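Side-chain contacts in N-acylethanolamine-hydrolyzing acid amidase alpha-subunit (Caenorhabditis elegans, PDB 6DY3), which forms, with its beta subunit, a heterodimer made by autocatalytic cleavage that probably hydrolyses bioactive fatty acid amides such as N-palmitoylethanolamine to ethanolamine and free fatty acids: residues A[15-20]-A[29-34]; A[80-85]-A[90-95]; A[49-54]-A[96-101]; A[64-69]-A[76-81]. One frame throughout, in Å; residues are numbered along the deposited sequence.

Overall arrangement
The four contacts tie together the mostly helical alpha subunit, each within reach of the beta subunit. Interaction 1 comes first along the chain and sets strand 15-20 on helix 30-36; W29 and I33 then pass on to helix 72-85, which takes part in interactions 2 and 4. Those two lie about 8 Å apart between centres and share G80 and I81, on the helix that packs against helix 89-97. Interaction 3, about 25 Å from interaction 1 between centres and across the middle of the chain from it, joins segments far apart in sequence: the loop after helix 40-48 and the end of helix 89-97. Interaction 3 thus closes a long span of chain that contains interactions 4 and 2.

Interaction 1: residues A[15-20]-A[29-34]; sequences RHYEIN and WNQVIK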
loop_
_atom_site.group_PDB
_atom_site.type_symbol
_atom_site.label_atom_id
_atom_site.label_comp_id
_atom_site.label_asym_id
_atom_site.label_seq_id
_atom_site.Cartn_x
_atom_site.Cartn_y
_atom_site.Cartn_z
ATOM N N ARG A 15 -8.446 0.759 13.788
ATOM C CA ARG A 15 -9.866 1.076 13.860
ATOM C C ARG A 15 -10.523 0.904 12.496
ATOM O O ARG A 15 -9.965 1.292 11.467
ATOM C CB ARG A 15 -10.072 2.508 14.354
ATOM C CG ARG A 15 -9.740 2.720 15.824
ATOM C CD ARG A 15 -10.294 4.047 16.320
ATOM N NE ARG A 15 -11.742 4.133 16.124
ATOM C CZ ARG A 15 -12.496 5.154 16.521
ATOM N NH1 ARG A 15 -11.945 6.191 17.141
ATOM N NH2 ARG A 15 -13.807 5.135 16.297
ATOM N N HIS A 16 -11.722 0.330 12.494
ATOM C CA HIS A 16 -12.433 0.042 11.257
ATOM C C HIS A 16 -13.450 1.136 10.965
ATOM O O HIS A 16 -14.143 1.613 11.869
ATOM C CB HIS A 16 -13.141 -1.309 11.326
ATOM C CG HIS A 16 -14.100 -1.537 10.204
ATOM N ND1 HIS A 16 -15.458 -1.667 10.400
ATOM C CD2 HIS A 16 -13.901 -1.642 8.869
ATOM C CE1 HIS A 16 -16.052 -1.856 9.234
ATOM N NE2 HIS A 16 -15.129 -1.844 8.289
ATOM N N TYR A 17 -13.542 1.514 9.691
ATOM C CA TYR A 17 -14.501 2.505 9.223
ATOM C C TYR A 17 -15.130 2.015 7.930
ATOM O O TYR A 17 -14.513 1.269 7.164
ATOM C CB TYR A 17 -13.852 3.879 8.967
ATOM C CG TYR A 17 -13.323 4.559 10.207
ATOM C CD1 TYR A 17 -14.114 5.446 10.925
ATOM C CD2 TYR A 17 -12.032 4.313 10.663
ATOM C CE1 TYR A 17 -13.641 6.066 12.060
ATOM C CE2 TYR A 17 -11.548 4.931 11.799
ATOM C CZ TYR A 17 -12.358 5.806 12.494
ATOM O OH TYR A 17 -11.886 6.421 13.629
ATOM N N GLU A 18 -16.364 2.452 7.692
ATOM C CA GLU A 18 -17.038 2.252 6.417
ATOM C C GLU A 18 -17.091 3.590 5.697
ATOM O O GLU A 18 -17.584 4.581 6.248
ATOM C CB GLU A 18 -18.445 1.678 6.603
ATOM C CG GLU A 18 -18.482 0.170 6.809
ATOM C CD GLU A 18 -19.905 -0.378 6.899
ATOM O OE1 GLU A 18 -20.861 0.363 6.582
ATOM O OE2 GLU A 18 -20.068 -1.552 7.291
ATOM N N ILE A 19 -16.547 3.625 4.490
ATOM C CA ILE A 19 -16.596 4.804 3.638
ATOM C C ILE A 19 -17.713 4.569 2.632
ATOM O O ILE A 19 -17.616 3.689 1.769
ATOM C CB ILE A 19 -15.245 5.066 2.954
ATOM C CG1 ILE A 19 -14.171 5.398 3.999
ATOM C CG2 ILE A 19 -15.359 6.184 1.913
ATOM C CD1 ILE A 19 -14.477 6.601 4.876
ATOM N N ASN A 20 -18.789 5.341 2.763
ATOM C CA ASN A 20 -19.954 5.183 1.904
ATOM C C ASN A 20 -19.715 5.939 0.604
ATOM O O ASN A 20 -19.632 7.171 0.601
ATOM C CB ASN A 20 -21.208 5.688 2.608
ATOM C CG ASN A 20 -22.478 5.176 1.966
ATOM O OD1 ASN A 20 -22.492 4.807 0.792
ATOM N ND2 ASN A 20 -23.554 5.150 2.734
ATOM N N TRP A 29 -14.997 11.182 4.585
ATOM C CA TRP A 29 -13.943 10.968 5.563
ATOM C C TRP A 29 -14.154 11.775 6.837
ATOM O O TRP A 29 -13.237 11.861 7.660
ATOM C CB TRP A 29 -12.587 11.313 4.945
ATOM C CG TRP A 29 -12.252 10.461 3.768
ATOM C CD1 TRP A 29 -12.412 10.779 2.447
ATOM C CD2 TRP A 29 -11.708 9.137 3.799
ATOM N NE1 TRP A 29 -11.996 9.734 1.657
ATOM C CE2 TRP A 29 -11.562 8.715 2.464
ATOM C CE3 TRP A 29 -11.327 8.270 4.828
ATOM C CZ2 TRP A 29 -11.051 7.466 2.133
ATOM C CZ3 TRP A 29 -10.819 7.030 4.495
ATOM C CH2 TRP A 29 -10.686 6.639 3.163
ATOM N N ASN A 30 -15.344 12.347 7.030
ATOM C CA ASN A 30 -15.574 13.213 8.184
ATOM C C ASN A 30 -15.280 12.484 9.491
ATOM O O ASN A 30 -14.562 13.001 10.354
ATOM C CB ASN A 30 -17.012 13.730 8.176
ATOM C CG ASN A 30 -17.317 14.592 6.971
ATOM O OD1 ASN A 30 -16.420 15.046 6.268
ATOM N ND2 ASN A 30 -18.596 14.813 6.721
ATOM N N GLN A 31 -15.833 11.282 9.659
ATOM C CA GLN A 31 -15.684 10.578 10.927
ATOM C C GLN A 31 -14.238 10.164 11.162
ATOM O O GLN A 31 -13.740 10.232 12.292
ATOM C CB GLN A 31 -16.608 9.363 10.958
ATOM C CG GLN A 31 -16.872 8.821 12.343
ATOM C CD GLN A 31 -17.465 9.866 13.272
ATOM O OE1 GLN A 31 -18.527 10.432 12.996
ATOM N NE2 GLN A 31 -16.777 10.129 14.381
ATOM N N VAL A 32 -13.554 9.713 10.108
ATOM C CA VAL A 32 -12.144 9.350 10.226
ATOM C C VAL A 32 -11.330 10.544 10.710
ATOM O O VAL A 32 -10.524 10.433 11.642
ATOM C CB VAL A 32 -11.617 8.814 8.881
ATOM C CG1 VAL A 32 -10.095 8.657 8.905
ATOM C CG2 VAL A 32 -12.283 7.485 8.544
ATOM N N ILE A 33 -11.520 11.705 10.075
ATOM C CA ILE A 33 -10.767 12.897 10.459
ATOM C C ILE A 33 -11.128 13.319 11.877
ATOM O O ILE A 33 -10.254 13.666 12.682
ATOM C CB ILE A 33 -11.017 14.034 9.448
ATOM C CG1 ILE A 33 -10.542 13.639 8.042
ATOM C CG2 ILE A 33 -10.337 15.323 9.897
ATOM C CD1 ILE A 33 -9.076 13.264 7.949
ATOM N N LYS A 34 -12.419 13.290 12.209
ATOM C CA LYS A 34 -12.848 13.721 13.535
ATOM C C LYS A 34 -12.221 12.861 14.627
ATOM O O LYS A 34 -11.858 13.368 15.694
ATOM C CB LYS A 34 -14.372 13.682 13.621
ATOM C CG LYS A 34 -14.933 14.201 14.928
ATOM C CD LYS A 34 -16.443 14.030 14.985
ATOM C CE LYS A 34 -17.004 14.498 16.317
ATOM N NZ LYS A 34 -18.483 14.343 16.384
#
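The hydroxyl of Y17, at the far end of a ring that lies on V32, is hydrogen-bonded to OD1 of D35, while the other carboxylate oxygen of D35 takes a bond from NE2 of Q31. D35 thus ties the strand to the helix from just beyond 29-34, with R15 adding a long, weak ion pair. The ring itself is met over one face: CG2 of V32 lies 3.7 Å from the centroid of the Y17 ring, 18° off its normal, in a CH-pi contact displaced toward CG and CD1. Strand 15-20 here extends a sheet of the beta subunit by parallel pairing, and helix 30-34 runs roughly antiparallel to the strand, at 148°, a helix-on-sheet layer consistent with the Ntn-hydrolase fold of this family. Two residues along the strand, I19 sets CD1 over the six-membered ring of W29, 3.8 Å from its centroid, the two side chains lying crosswise. W29, the N-cap residue, starts away from the strand, but its chi1 of -61° places CG beside the backbone N and the indole comes back to put one face against CD1 of I19. Its NE1 is hydrogen-bonded to E77 of helix 72-85.

Interaction 2: residues A[80-85]-A[90-95]; sequences GIASES and GEIVGM
I92 drives its CD1 into the surface of helix 72-85 between I81, A82 and S85, the main feature of an alpha-alpha pair in which two consecutive helices are joined by a short turn and their segments 80-85 and 90-95 cross at 126°. Between 80-85 and 90-95, this one methyl makes all the side-chain contact from the second helix. Its nearest neighbour is CA of A82, 3.5 Å from CD1 of I92, and CB of A82 lies 3.8 Å from CD1 of I92. On the flanks lie CG2 of I81, 3.9 Å from CD1 of I92, and OG of S85, 3.7 Å from the same methyl. The reach comes from an extended outer bond: chi2 of I92 is 172°, which carries CD1 well clear of its own helix. L51 of the beta subunit packs on I81, S85 and I92, so this side of the pair is closed by the partner chain, and L78 packs on I92 from an earlier turn of helix 72-85.

The margin is looser. A82 is partly exposed, S83 is exposed with its CB directed away from 90-95, and G90 and E91, toward the start of the second helix, stay clear of 80-85; E91 instead forms a salt bridge with K48 of helix 40-48. At the closed end OG of S85 donates to O of I81 over 2.8 Å and has a further weak bond with N of L87, and the amide N of S85 reaches that same I81 carbonyl from the opposite face of its plane.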
loop_
_atom_site.group_PDB
_atom_site.type_symbol
_atom_site.label_atom_id
_atom_site.label_comp_id
_atom_site.label_asym_id
_atom_site.label_seq_id
_atom_site.Cartn_x
_atom_site.Cartn_y
_atom_site.Cartn_z
ATOM N N GLY A 80 -12.730 17.989 1.115
ATOM C CA GLY A 80 -13.438 17.677 2.346
ATOM C C GLY A 80 -12.496 17.309 3.476
ATOM O O GLY A 80 -12.711 17.698 4.626
ATOM N N ILE A 81 -11.433 16.566 3.163
ATOM C CA ILE A 81 -10.450 16.214 4.185
ATOM C C ILE A 81 -9.774 17.469 4.719
ATOM O O ILE A 81 -9.578 17.618 5.930
ATOM C CB ILE A 81 -9.425 15.211 3.620
ATOM C CG1 ILE A 81 -10.089 13.845 3.410
ATOM C CG2 ILE A 81 -8.216 15.082 4.556
ATOM C CD1 ILE A 81 -9.192 12.815 2.745
ATOM N N ALA A 82 -9.411 18.393 3.826
ATOM C CA ALA A 82 -8.750 19.621 4.255
ATOM C C ALA A 82 -9.681 20.480 5.098
ATOM O O ALA A 82 -9.242 21.136 6.051
ATOM C CB ALA A 82 -8.253 20.399 3.038
ATOM N N SER A 83 -10.973 20.486 4.769
ATOM C CA SER A 83 -11.924 21.272 5.543
ATOM C C SER A 83 -12.144 20.670 6.926
ATOM O O SER A 83 -12.143 21.392 7.930
ATOM C CB SER A 83 -13.247 21.374 4.786
ATOM O OG SER A 83 -14.240 21.993 5.584
ATOM N N GLU A 84 -12.307 19.348 7.003
ATOM C CA GLU A 84 -12.574 18.713 8.288
ATOM C C GLU A 84 -11.353 18.770 9.198
ATOM O O GLU A 84 -11.479 19.025 10.401
ATOM C CB GLU A 84 -13.010 17.266 8.070
ATOM C CG GLU A 84 -14.383 17.126 7.442
ATOM C CD GLU A 84 -15.505 17.550 8.381
ATOM O OE1 GLU A 84 -15.416 17.242 9.589
ATOM O OE2 GLU A 84 -16.473 18.193 7.915
ATOM N N SER A 85 -10.164 18.536 8.644
ATOM C CA SER A 85 -8.948 18.565 9.445
ATOM C C SER A 85 -8.508 19.981 9.787
ATOM O O SER A 85 -7.769 20.170 10.761
ATOM C CB SER A 85 -7.820 17.843 8.707
ATOM O OG SER A 85 -7.498 18.510 7.501
ATOM N N GLY A 90 -3.135 22.209 -0.027
ATOM C CA GLY A 90 -1.937 21.966 -0.810
ATOM C C GLY A 90 -1.006 20.968 -0.151
ATOM O O GLY A 90 -0.349 20.173 -0.829
ATOM N N GLU A 91 -0.929 21.000 1.180
ATOM C CA GLU A 91 -0.094 20.038 1.891
ATOM C C GLU A 91 -0.711 18.646 1.851
ATOM O O GLU A 91 -0.002 17.650 1.670
ATOM C CB GLU A 91 0.119 20.502 3.334
ATOM C CG GLU A 91 0.909 21.808 3.447
ATOM C CD GLU A 91 1.107 22.272 4.885
ATOM O OE1 GLU A 91 0.520 21.659 5.802
ATOM O OE2 GLU A 91 1.845 23.259 5.098
ATOM N N ILE A 92 -2.033 18.563 1.988
ATOM C CA ILE A 92 -2.707 17.269 1.940
ATOM C C ILE A 92 -2.553 16.639 0.563
ATOM O O ILE A 92 -2.305 15.432 0.441
ATOM C CB ILE A 92 -4.185 17.434 2.342
ATOM C CG1 ILE A 92 -4.265 17.685 3.850
ATOM C CG2 ILE A 92 -5.022 16.214 1.914
ATOM C CD1 ILE A 92 -5.637 18.051 4.346
ATOM N N VAL A 93 -2.701 17.440 -0.495
ATOM C CA VAL A 93 -2.498 16.932 -1.850
ATOM C C VAL A 93 -1.060 16.452 -2.026
ATOM O O VAL A 93 -0.811 15.386 -2.602
ATOM C CB VAL A 93 -2.860 18.017 -2.884
ATOM C CG1 VAL A 93 -2.414 17.604 -4.296
ATOM C CG2 VAL A 93 -4.355 18.302 -2.854
ATOM N N GLY A 94 -0.093 17.237 -1.544
ATOM C CA GLY A 94 1.299 16.852 -1.685
ATOM C C GLY A 94 1.620 15.528 -1.013
ATOM O O GLY A 94 2.286 14.668 -1.593
ATOM N N MET A 95 1.149 15.340 0.226
ATOM C CA MET A 95 1.430 14.082 0.913
ATOM C C MET A 95 0.806 12.896 0.197
ATOM O O MET A 95 1.404 11.812 0.149
ATOM C CB MET A 95 0.963 14.132 2.364
ATOM C CG MET A 95 1.882 14.933 3.261
ATOM S SD MET A 95 1.317 15.023 4.959
ATOM C CE MET A 95 0.099 16.309 4.785
#

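Interaction 3: residues A[49-54]-A[96-101]; sequences KYIPKP and NILYDV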
loop_
_atom_site.group_PDB
_atom_site.type_symbol
_atom_site.label_atom_id
_atom_site.label_comp_id
_atom_site.label_asym_id
_atom_site.label_seq_id
_atom_site.Cartn_x
_atom_site.Cartn_y
_atom_site.Cartn_z
ATOM N N LYS A 49 8.896 17.495 6.618
ATOM C CA LYS A 49 10.335 17.499 6.838
ATOM C C LYS A 49 11.059 16.473 5.978
ATOM O O LYS A 49 12.268 16.604 5.765
ATOM C CB LYS A 49 10.613 17.234 8.314
ATOM C CG LYS A 49 10.032 18.286 9.234
ATOM C CD LYS A 49 10.332 17.973 10.686
ATOM C CE LYS A 49 9.650 18.961 11.619
ATOM N NZ LYS A 49 9.872 18.616 13.055
ATOM N N TYR A 50 10.358 15.452 5.483
ATOM C CA TYR A 50 10.988 14.438 4.651
ATOM C C TYR A 50 11.119 14.861 3.196
ATOM O O TYR A 50 11.853 14.212 2.445
ATOM C CB TYR A 50 10.198 13.133 4.727
ATOM C CG TYR A 50 10.380 12.376 6.028
ATOM C CD1 TYR A 50 11.312 11.355 6.138
ATOM C CD2 TYR A 50 9.611 12.685 7.146
ATOM C CE1 TYR A 50 11.472 10.657 7.324
ATOM C CE2 TYR A 50 9.763 11.993 8.336
ATOM C CZ TYR A 50 10.694 10.979 8.420
ATOM O OH TYR A 50 10.846 10.289 9.601
ATOM N N ILE A 51 10.416 15.906 2.779
ATOM C CA ILE A 51 10.536 16.402 1.406
ATOM C C ILE A 51 11.848 17.172 1.280
ATOM O O ILE A 51 12.113 18.058 2.109
ATOM C CB ILE A 51 9.347 17.291 1.044
ATOM C CG1 ILE A 51 8.023 16.568 1.307
ATOM C CG2 ILE A 51 9.424 17.700 -0.424
ATOM C CD1 ILE A 51 6.786 17.420 1.074
ATOM N N PRO A 52 12.683 16.879 0.279
ATOM C CA PRO A 52 13.926 17.646 0.113
ATOM C C PRO A 52 13.644 19.138 0.018
ATOM O O PRO A 52 12.783 19.574 -0.748
ATOM C CB PRO A 52 14.512 17.096 -1.191
ATOM C CG PRO A 52 13.924 15.742 -1.330
ATOM C CD PRO A 52 12.550 15.825 -0.741
ATOM N N LYS A 53 14.387 19.922 0.800
ATOM C CA LYS A 53 14.106 21.352 0.885
ATOM C C LYS A 53 14.161 22.055 -0.466
ATOM O O LYS A 53 13.305 22.924 -0.710
ATOM C CB LYS A 53 15.072 22.012 1.875
ATOM C CG LYS A 53 14.706 23.448 2.216
ATOM C CD LYS A 53 15.508 23.968 3.401
ATOM C CE LYS A 53 15.089 25.382 3.778
ATOM N NZ LYS A 53 15.687 25.822 5.074
ATOM N N PRO A 54 15.105 21.756 -1.366
ATOM C CA PRO A 54 15.108 22.448 -2.666
ATOM C C PRO A 54 13.828 22.245 -3.465
ATOM O O PRO A 54 13.469 23.110 -4.276
ATOM C CB PRO A 54 16.326 21.844 -3.382
ATOM C CG PRO A 54 17.206 21.349 -2.286
ATOM C CD PRO A 54 16.273 20.871 -1.214
ATOM N N ASN A 96 -0.391 13.062 -0.355
ATOM C CA ASN A 96 -1.037 11.942 -1.035
ATOM C C ASN A 96 -0.317 11.570 -2.322
ATOM O O ASN A 96 -0.278 10.394 -2.693
ATOM C CB ASN A 96 -2.490 12.306 -1.312
ATOM C CG ASN A 96 -3.397 11.994 -0.159
ATOM O OD1 ASN A 96 -3.916 10.881 -0.056
ATOM N ND2 ASN A 96 -3.598 12.968 0.729
ATOM N N ILE A 97 0.234 12.556 -3.023
ATOM C CA ILE A 97 0.959 12.283 -4.262
ATOM C C ILE A 97 2.326 11.677 -3.960
ATOM O O ILE A 97 2.725 10.671 -4.560
ATOM C CB ILE A 97 1.081 13.569 -5.105
ATOM C CG1 ILE A 97 -0.290 13.933 -5.691
ATOM C CG2 ILE A 97 2.127 13.399 -6.211
ATOM C CD1 ILE A 97 -0.311 15.182 -6.528
ATOM N N LEU A 98 3.062 12.281 -3.028
ATOM C CA LEU A 98 4.349 11.746 -2.579
ATOM C C LEU A 98 4.102 10.716 -1.474
ATOM O O LEU A 98 4.465 10.891 -0.307
ATOM C CB LEU A 98 5.253 12.876 -2.109
ATOM C CG LEU A 98 5.457 14.020 -3.109
ATOM C CD1 LEU A 98 6.427 15.046 -2.562
ATOM C CD2 LEU A 98 5.925 13.506 -4.461
ATOM N N TYR A 99 3.481 9.604 -1.887
ATOM C CA TYR A 99 2.950 8.638 -0.932
ATOM C C TYR A 99 4.044 8.054 -0.044
ATOM O O TYR A 99 3.775 7.708 1.111
ATOM C CB TYR A 99 2.207 7.515 -1.674
ATOM C CG TYR A 99 3.081 6.680 -2.589
ATOM C CD1 TYR A 99 3.674 5.507 -2.132
ATOM C CD2 TYR A 99 3.314 7.062 -3.903
ATOM C CE1 TYR A 99 4.480 4.741 -2.959
ATOM C CE2 TYR A 99 4.120 6.302 -4.738
ATOM C CZ TYR A 99 4.702 5.141 -4.261
ATOM O OH TYR A 99 5.510 4.380 -5.087
ATOM N N ASP A 100 5.280 7.965 -0.541
ATOM C CA ASP A 100 6.363 7.293 0.171
ATOM C C ASP A 100 7.442 8.260 0.650
ATOM O O ASP A 100 8.547 7.826 0.991
ATOM C CB ASP A 100 6.995 6.226 -0.722
ATOM C CG ASP A 100 7.782 6.831 -1.877
ATOM O OD1 ASP A 100 7.475 7.980 -2.266
ATOM O OD2 ASP A 100 8.714 6.172 -2.387
ATOM N N VAL A 101 7.151 9.560 0.695
ATOM C CA VAL A 101 8.205 10.519 0.996
ATOM C C VAL A 101 8.730 10.323 2.411
ATOM O O VAL A 101 9.924 10.517 2.670
ATOM C CB VAL A 101 7.701 11.957 0.772
ATOM C CG1 VAL A 101 6.625 12.327 1.790
ATOM C CG2 VAL A 101 8.854 12.931 0.816
#
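V101 meets both Y50 and I51, and its CG2 does most of the touching. That methyl lies 3.8 Å from CG1 of I51 and 3.6 Å from the backbone O of Y50, with CB of Y50 a little farther off. In return the carbonyl O of V101 comes to 3.3 Å from CB of Y50 and stands obliquely beside the start of its ring. A chi1 of 67° leaves CG1 of V101 between the backbone N and the carbonyl carbon and turns CG2 to the far side from N, over the Y50-I51 backbone. I51 adds a thinner contact, its CD1 being 4.4 Å from CD1 of L98, so the isoleucine spans both ends of the turn that carries L98 and V101.

Around this apolar patch, helix 56-63 supplies W60 against I51 and V59 against L98. The carbonyl of I51 is hydrogen-bonded to the side chain of Q56, which holds the loop to the start of that helix. The far end of the Y50 ring leads away from V101: its hydroxyl is hydrogen-bonded to D22 of the beta subunit, and R107 makes a cation-pi contact with the ring. On the other segment, D100 is hydrogen-bonded to Y72 of the beta subunit. The backbone shape that presents V101 follows from the end of helix 89-97, where L98 centres an inverse gamma turn and then opens a type I beta turn closed by V101 N to L98 O.

Interaction 4: residues A[64-69]-A[76-81]; sequences SKIDRY and EELKGI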
loop_
_atom_site.group_PDB
_atom_site.type_symbol
_atom_site.label_atom_id
_atom_site.label_comp_id
_atom_site.label_asym_id
_atom_site.label_seq_id
_atom_site.Cartn_x
_atom_site.Cartn_y
_atom_site.Cartn_z
ATOM N N SER A 64 -1.209 23.007 -5.449
ATOM C CA SER A 64 -2.393 23.851 -5.513
ATOM C C SER A 64 -3.199 23.613 -6.783
ATOM O O SER A 64 -4.386 23.952 -6.821
ATOM C CB SER A 64 -1.999 25.323 -5.435
ATOM O OG SER A 64 -1.219 25.686 -6.559
ATOM N N LYS A 65 -2.581 23.041 -7.816
ATOM C CA LYS A 65 -3.259 22.777 -9.079
ATOM C C LYS A 65 -4.024 21.459 -8.988
ATOM O O LYS A 65 -3.850 20.566 -9.824
ATOM C CB LYS A 65 -2.238 22.745 -10.222
ATOM C CG LYS A 65 -1.251 23.915 -10.222
ATOM C CD LYS A 65 -1.650 24.991 -11.207
ATOM C CE LYS A 65 -0.799 26.236 -11.028
ATOM N NZ LYS A 65 -1.151 26.979 -9.786
ATOM N N ILE A 66 -4.887 21.343 -7.976
ATOM C CA ILE A 66 -5.490 20.059 -7.632
ATOM C C ILE A 66 -6.283 19.479 -8.796
ATOM O O ILE A 66 -6.362 18.255 -8.956
ATOM C CB ILE A 66 -6.368 20.219 -6.375
ATOM C CG1 ILE A 66 -6.940 18.866 -5.956
ATOM C CG2 ILE A 66 -7.483 21.233 -6.624
ATOM C CD1 ILE A 66 -7.791 18.916 -4.714
ATOM N N ASP A 67 -6.888 20.332 -9.621
ATOM C CA ASP A 67 -7.740 19.846 -10.702
ATOM C C ASP A 67 -6.975 19.096 -11.786
ATOM O O ASP A 67 -7.611 18.482 -12.649
ATOM C CB ASP A 67 -8.496 21.013 -11.335
ATOM C CG ASP A 67 -7.596 22.194 -11.634
ATOM O OD1 ASP A 67 -7.344 22.996 -10.707
ATOM O OD2 ASP A 67 -7.135 22.313 -12.791
ATOM N N ARG A 68 -5.643 19.115 -11.762
ATOM C CA ARG A 68 -4.860 18.546 -12.852
ATOM C C ARG A 68 -4.479 17.089 -12.631
ATOM O O ARG A 68 -4.130 16.409 -13.602
ATOM C CB ARG A 68 -3.583 19.370 -13.064
ATOM C CG ARG A 68 -3.833 20.857 -13.237
ATOM C CD ARG A 68 -2.547 21.618 -13.523
ATOM N NE ARG A 68 -2.058 21.382 -14.877
ATOM C CZ ARG A 68 -2.411 22.096 -15.942
ATOM N NH1 ARG A 68 -3.268 23.103 -15.826
ATOM N NH2 ARG A 68 -1.905 21.801 -17.133
ATOM N N TYR A 69 -4.532 16.588 -11.394
ATOM C CA TYR A 69 -4.029 15.253 -11.090
ATOM C C TYR A 69 -5.107 14.244 -10.724
ATOM O O TYR A 69 -4.855 13.039 -10.828
ATOM C CB TYR A 69 -3.028 15.316 -9.927
ATOM C CG TYR A 69 -2.119 16.520 -9.952
ATOM C CD1 TYR A 69 -1.194 16.686 -10.964
ATOM C CD2 TYR A 69 -2.186 17.487 -8.959
ATOM C CE1 TYR A 69 -0.355 17.781 -10.990
ATOM C CE2 TYR A 69 -1.354 18.586 -8.974
ATOM C CZ TYR A 69 -0.439 18.729 -9.997
ATOM O OH TYR A 69 0.405 19.816 -10.039
ATOM N N GLU A 76 -13.004 16.363 -4.534
ATOM C CA GLU A 76 -13.926 16.742 -3.474
ATOM C C GLU A 76 -13.580 16.044 -2.163
ATOM O O GLU A 76 -13.728 16.634 -1.086
ATOM C CB GLU A 76 -15.357 16.427 -3.903
ATOM C CG GLU A 76 -15.833 17.242 -5.089
ATOM C CD GLU A 76 -17.220 16.841 -5.555
ATOM O OE1 GLU A 76 -17.954 16.184 -4.782
ATOM O OE2 GLU A 76 -17.578 17.179 -6.703
ATOM N N GLU A 77 -13.102 14.800 -2.228
ATOM C CA GLU A 77 -12.669 14.119 -1.011
ATOM C C GLU A 77 -11.501 14.854 -0.370
ATOM O O GLU A 77 -11.500 15.113 0.838
ATOM C CB GLU A 77 -12.279 12.673 -1.317
ATOM C CG GLU A 77 -13.430 11.774 -1.713
ATOM C CD GLU A 77 -13.049 10.300 -1.679
ATOM O OE1 GLU A 77 -11.959 9.981 -1.156
ATOM O OE2 GLU A 77 -13.837 9.459 -2.166
ATOM N N LEU A 78 -10.494 15.201 -1.172
ATOM C CA LEU A 78 -9.338 15.911 -0.639
ATOM C C LEU A 78 -9.740 17.261 -0.065
ATOM O O LEU A 78 -9.256 17.660 1.000
ATOM C CB LEU A 78 -8.287 16.081 -1.733
ATOM C CG LEU A 78 -7.604 14.788 -2.184
ATOM C CD1 LEU A 78 -6.819 15.027 -3.467
ATOM C CD2 LEU A 78 -6.691 14.229 -1.083
ATOM N N LYS A 79 -10.628 17.981 -0.754
ATOM C CA LYS A 79 -11.118 19.244 -0.217
ATOM C C LYS A 79 -11.889 19.022 1.076
ATOM O O LYS A 79 -11.721 19.770 2.045
ATOM C CB LYS A 79 -11.989 19.952 -1.256
ATOM C CG LYS A 79 -11.198 20.514 -2.432
ATOM C CD LYS A 79 -12.075 21.261 -3.416
ATOM C CE LYS A 79 -11.244 21.871 -4.540
ATOM N NZ LYS A 79 -10.135 22.753 -4.034
ATOM N N GLY A 80 -12.730 17.989 1.115
ATOM C CA GLY A 80 -13.438 17.677 2.346
ATOM C C GLY A 80 -12.496 17.309 3.476
ATOM O O GLY A 80 -12.711 17.698 4.626
ATOM N N ILE A 81 -11.433 16.566 3.163
ATOM C CA ILE A 81 -10.450 16.214 4.185
ATOM C C ILE A 81 -9.774 17.469 4.719
ATOM O O ILE A 81 -9.578 17.618 5.930
ATOM C CB ILE A 81 -9.425 15.211 3.620
ATOM C CG1 ILE A 81 -10.089 13.845 3.410
ATOM C CG2 ILE A 81 -8.216 15.082 4.556
ATOM C CD1 ILE A 81 -9.192 12.815 2.745
#
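In the loop between helices 56-63 and 72-85, I66 makes the contact of 64-69 with 76-81, lying against L78 and K79; F70, farther along the same connection, also packs on L78. The side chain of I66 is fully extended: CG1 stands opposite the backbone N, with chi1 at -177°, and chi2 continues the line, so CD1 projects from the loop. This methyl is 4.1 Å from CB of L78 and nearly as close to CD1 of the same leucine, the two side chains lying alongside and running oppositely. The other branch, CG2 of I66, meets the lysine, 4.0 Å from NZ of K79. K79 runs straight from its helix until its last torsion, where chi4 of -55° turns the chain and brings the ammonium end across I66 from the more exposed margin. I66 and K79 both touch I89, at the start of helix 89-97, and V93 of that helix packs on CD1 of I66 as well as on L78. Before I66 the chain makes an inverse gamma turn centred on K65, whose closing bond, I66 N to S64 O, is weak. I66 thus touches side chains of both helix 72-85 and helix 89-97, in an interhelical loop whose apolar side chain packs back on the helix that follows it.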